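Glutathione transferase (Phanerochaete chrysosporium, PDB 4F0C) probably conjugates glutathione to electrophilic substrates or reduces glutathione-linked compounds, as a dimeric fungal transferase of the Ure2p type that binds oxidized glutathione. Local coordinates at residues Leu61-His64 / Tyr65-Asp68; Ile213-Ser216 / Leu217-Ala221. All coordinates share one frame; numbering follows the deposited sequence.

Contact 1 of 2, residues Leu61-His64 / Tyr65-Asp68; sequences LIDH and YYND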
# COMPACT_ATOMS: atom_id res chain seq x y z
N LEU A 61 -8.77 9.25 -11.13
CA LEU A 61 -9.65 10.42 -10.95
C LEU A 61 -9.14 11.54 -11.82
O LEU A 61 -7.94 11.82 -11.81
CB LEU A 61 -9.60 10.89 -9.49
CG LEU A 61 -10.47 12.11 -9.16
CD1 LEU A 61 -11.83 11.64 -8.74
CD2 LEU A 61 -9.84 12.97 -8.03
N ILE A 62 -10.03 12.18 -12.58
CA ILE A 62 -9.66 13.43 -13.27
C ILE A 62 -10.37 14.59 -12.62
O ILE A 62 -11.60 14.54 -12.46
CB ILE A 62 -10.08 13.44 -14.74
CG1 ILE A 62 -9.56 12.20 -15.48
CG2 ILE A 62 -9.58 14.74 -15.45
CD1 ILE A 62 -10.18 12.05 -16.83
N ASP A 63 -9.62 15.63 -12.23
CA ASP A 63 -10.22 16.83 -11.66
C ASP A 63 -10.38 17.89 -12.77
O ASP A 63 -9.46 18.62 -13.14
CB ASP A 63 -9.35 17.32 -10.49
CG ASP A 63 -9.97 18.50 -9.74
OD1 ASP A 63 -10.96 19.12 -10.23
OD2 ASP A 63 -9.41 18.81 -8.67
N HIS A 64 -11.58 17.96 -13.33
CA HIS A 64 -11.81 18.85 -14.44
C HIS A 64 -11.72 20.34 -14.06
O HIS A 64 -11.55 21.18 -14.94
CB HIS A 64 -13.17 18.54 -15.10
CG HIS A 64 -13.28 17.14 -15.60
ND1 HIS A 64 -12.47 16.63 -16.60
CD2 HIS A 64 -14.13 16.13 -15.26
CE1 HIS A 64 -12.80 15.37 -16.83
NE2 HIS A 64 -13.82 15.05 -16.05
N TYR A 65 -11.85 20.65 -12.77
CA TYR A 65 -11.84 22.06 -12.33
C TYR A 65 -10.42 22.45 -11.89
O TYR A 65 -10.19 23.55 -11.40
CB TYR A 65 -12.82 22.30 -11.17
CG TYR A 65 -14.29 22.04 -11.47
CD1 TYR A 65 -14.73 21.65 -12.74
CD2 TYR A 65 -15.27 22.24 -10.46
CE1 TYR A 65 -16.13 21.42 -12.98
CE2 TYR A 65 -16.61 22.02 -10.69
CZ TYR A 65 -17.04 21.59 -11.94
OH TYR A 65 -18.40 21.36 -12.12
N TYR A 66 -9.48 21.53 -12.07
CA TYR A 66 -8.07 21.83 -11.80
C TYR A 66 -7.23 21.39 -13.01
O TYR A 66 -6.31 20.60 -12.87
CB TYR A 66 -7.64 21.11 -10.53
CG TYR A 66 -6.27 21.52 -9.99
CD1 TYR A 66 -5.95 22.87 -9.79
CD2 TYR A 66 -5.32 20.55 -9.67
CE1 TYR A 66 -4.69 23.24 -9.27
CE2 TYR A 66 -4.07 20.90 -9.15
CZ TYR A 66 -3.76 22.25 -8.96
OH TYR A 66 -2.53 22.62 -8.44
N ASN A 67 -7.59 21.89 -14.19
CA ASN A 67 -6.86 21.63 -15.42
C ASN A 67 -6.73 20.15 -15.77
O ASN A 67 -5.73 19.73 -16.35
CB ASN A 67 -5.46 22.27 -15.37
CG ASN A 67 -5.49 23.71 -14.85
OD1 ASN A 67 -5.92 24.62 -15.56
ND2 ASN A 67 -5.03 23.91 -13.61
N ASP A 68 -7.76 19.36 -15.44
CA ASP A 68 -7.79 17.92 -15.72
C ASP A 68 -6.65 17.16 -15.05
O ASP A 68 -6.13 16.19 -15.60
CB ASP A 68 -7.84 17.64 -17.23
CG ASP A 68 -9.18 18.02 -17.85
OD1 ASP A 68 -10.20 18.08 -17.13
OD2 ASP A 68 -9.21 18.27 -19.06
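Tyr65 gives its backbone N-H to the carboxylate of Asp63, Tyr65 N to Asp63 OD1 at 3.1 Å, and the oxygen is met on its anti side, 32° out of the carboxylate plane. The ring of Tyr65 turns an edge to the backbone of His64, CD1 lying 3.5 Å from His64 C, while its hydroxyl bonds to Gly4 O. At Tyr66 the chain closes a type I beta turn that starts at Asp63: Tyr66 N donates to Asp63 O at 3.1 Å, coming from above the carbonyl plane. Tyr66 CB also rests against Asp63 OD2 at 3.4 Å. Beyond Asn67, Asp68 returns to the strand end and accepts from His64, ND1 to OD1 at 2.7 Å. The carboxylate oxygen lies near the plane of the imidazole, yet the two groups stand almost perpendicular, at 87°. With CG beside its own backbone N (chi1 -70°), Asp68 swings OD1 back to the imidazole; Asp68 CA meets Ile62 CG2 at 3.7 Å. Were Asp63 an alanine, Tyr65 N and Gln6 NE2 would probably lose their shared acceptor OD1, and the hydroxyls of Tyr80 and Tyr85 their partner in OD2. His64 NE2 is held by Thr8 OG1, so both ring nitrogens are engaged. The turn joins strand 60-63 to strand 69-72, outermost in this chain's sheet, as a beta hairpin of the thioredoxin-like domain, with strand 7-11 along the other edge of 60-63 and helix 74-85 packed against Leu61 and Tyr66.

Contact 2 of 2, residues Ile213-Ser216 / Leu217-Ala221; sequences IAES and LKTKA
Thr219 doubles the backbone bond to Glu215: its OG1 reaches Glu215 O at 2.8 Å and its N reaches the same oxygen at 2.9 Å. The two donors approach from opposite faces of the carbonyl plane, the hydroxyl 38° out of it, so one acceptor one turn earlier is gripped twice by a single residue. The hydroxyl can do this because OG1 lies beside the backbone N, anti to the carbonyl carbon (chi1 -64°), a position from which a helical threonine can return its hydroxyl proton to the preceding turn. Around this pair run the regular i to i+4 bonds of an alpha helix, Leu217 N to Ile213 O at 2.9 Å and Lys220 N to Ser216 O at 3.0 Å among them. Leu217 lays its CG over the carbonyl oxygen of Ile213 at 3.4 Å, and the CD1 branch extends beside Ile213 CG2 at 4.4 Å, a loose apolar contact between side chains one turn apart. Lys218 CB lies 3.4 Å from Ala214 O, and the extended chain then leads away. Further out, polar groups tie this helix to helix 18-28: Glu215 OE2 forms a salt bridge with Arg26, and the buried Ser216 OG is bonded to Asp22. Lys220 bends at its last torsion, and its NZ bonds to Val14 O. Within helix 211-227, then, Ile213, Ser216 and Lys220 pack on helix 18-28 of the thioredoxin-like domain while Leu217 and Lys220 lie against Ile175 of helix 174-184, and the helix thereby joins the two halves of the GST fold.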
# COMPACT_ATOMS: atom_id res chain seq x y z
N ILE A 213 -22.20 6.88 2.91
CA ILE A 213 -21.58 5.58 2.72
C ILE A 213 -22.64 4.52 2.38
O ILE A 213 -22.46 3.70 1.48
CB ILE A 213 -20.74 5.21 3.95
CG1 ILE A 213 -19.53 6.17 4.02
CG2 ILE A 213 -20.23 3.78 3.87
CD1 ILE A 213 -18.56 5.84 5.14
N ALA A 214 -23.76 4.57 3.09
CA ALA A 214 -24.89 3.72 2.76
C ALA A 214 -25.33 3.94 1.30
O ALA A 214 -25.67 2.99 0.60
CB ALA A 214 -26.04 4.01 3.70
N GLU A 215 -25.34 5.19 0.85
CA GLU A 215 -25.74 5.51 -0.52
C GLU A 215 -24.73 4.95 -1.52
O GLU A 215 -25.10 4.42 -2.55
CB GLU A 215 -25.89 7.02 -0.70
CG GLU A 215 -26.30 7.44 -2.12
CD GLU A 215 -26.47 8.95 -2.26
OE1 GLU A 215 -27.49 9.46 -1.77
OE2 GLU A 215 -25.60 9.61 -2.84
N SER A 216 -23.44 5.08 -1.21
CA SER A 216 -22.39 4.47 -2.02
C SER A 216 -22.57 2.96 -2.16
O SER A 216 -22.45 2.40 -3.27
CB SER A 216 -21.00 4.82 -1.43
OG SER A 216 -19.97 4.19 -2.16
N LEU A 217 -22.85 2.28 -1.04
CA LEU A 217 -23.00 0.82 -1.07
C LEU A 217 -24.23 0.43 -1.89
O LEU A 217 -24.21 -0.57 -2.61
CB LEU A 217 -23.09 0.24 0.35
CG LEU A 217 -21.81 0.37 1.20
CD1 LEU A 217 -22.08 0.02 2.68
CD2 LEU A 217 -20.66 -0.49 0.61
N LYS A 218 -25.26 1.25 -1.81
CA LYS A 218 -26.51 0.95 -2.50
C LYS A 218 -26.29 1.15 -4.01
O LYS A 218 -26.78 0.40 -4.83
CB LYS A 218 -27.64 1.83 -1.98
CG LYS A 218 -28.99 1.67 -2.71
CD LYS A 218 -30.05 2.64 -2.17
CE LYS A 218 -31.44 2.37 -2.78
NZ LYS A 218 -32.48 3.33 -2.28
N THR A 219 -25.52 2.18 -4.35
CA THR A 219 -25.21 2.51 -5.74
C THR A 219 -24.40 1.38 -6.36
O THR A 219 -24.64 0.97 -7.50
CB THR A 219 -24.41 3.83 -5.81
OG1 THR A 219 -25.22 4.91 -5.32
CG2 THR A 219 -23.98 4.16 -7.25
N LYS A 220 -23.44 0.86 -5.60
CA LYS A 220 -22.64 -0.26 -6.08
C LYS A 220 -23.51 -1.48 -6.37
O LYS A 220 -23.34 -2.12 -7.41
CB LYS A 220 -21.50 -0.59 -5.10
CG LYS A 220 -20.72 -1.87 -5.41
CD LYS A 220 -19.56 -2.01 -4.40
CE LYS A 220 -18.49 -3.02 -4.84
NZ LYS A 220 -19.10 -4.31 -5.22
N ALA A 221 -24.42 -1.81 -5.44
CA ALA A 221 -25.26 -3.00 -5.60
C ALA A 221 -26.13 -2.86 -6.86
O ALA A 221 -26.30 -3.81 -7.62
CB ALA A 221 -26.14 -3.21 -4.34

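Contact 1 precedes contact 2 along the chain, and their centres lie 24 Å apart, with nearest atoms about 13 Å apart. Contact 1 is a hairpin turn at one end of the four-stranded sheet in the N-terminal thioredoxin-like domain; contact 2 is a stretch of helix 211-227, near the C-terminus. Helix 18-28, which follows strand 7-11 in sequence, links the two regions: that strand pairs with 60-63, and Ile213, Glu215, Ser216 and Lys220 meet the helix. Through Tyr66 the turn reaches Asp97 of the second subunit, whereas contact 2, with the side chain of Lys220 about 8 Å from bound glutathione disulfide, sits where the two domains meet, consistent with the GST fold.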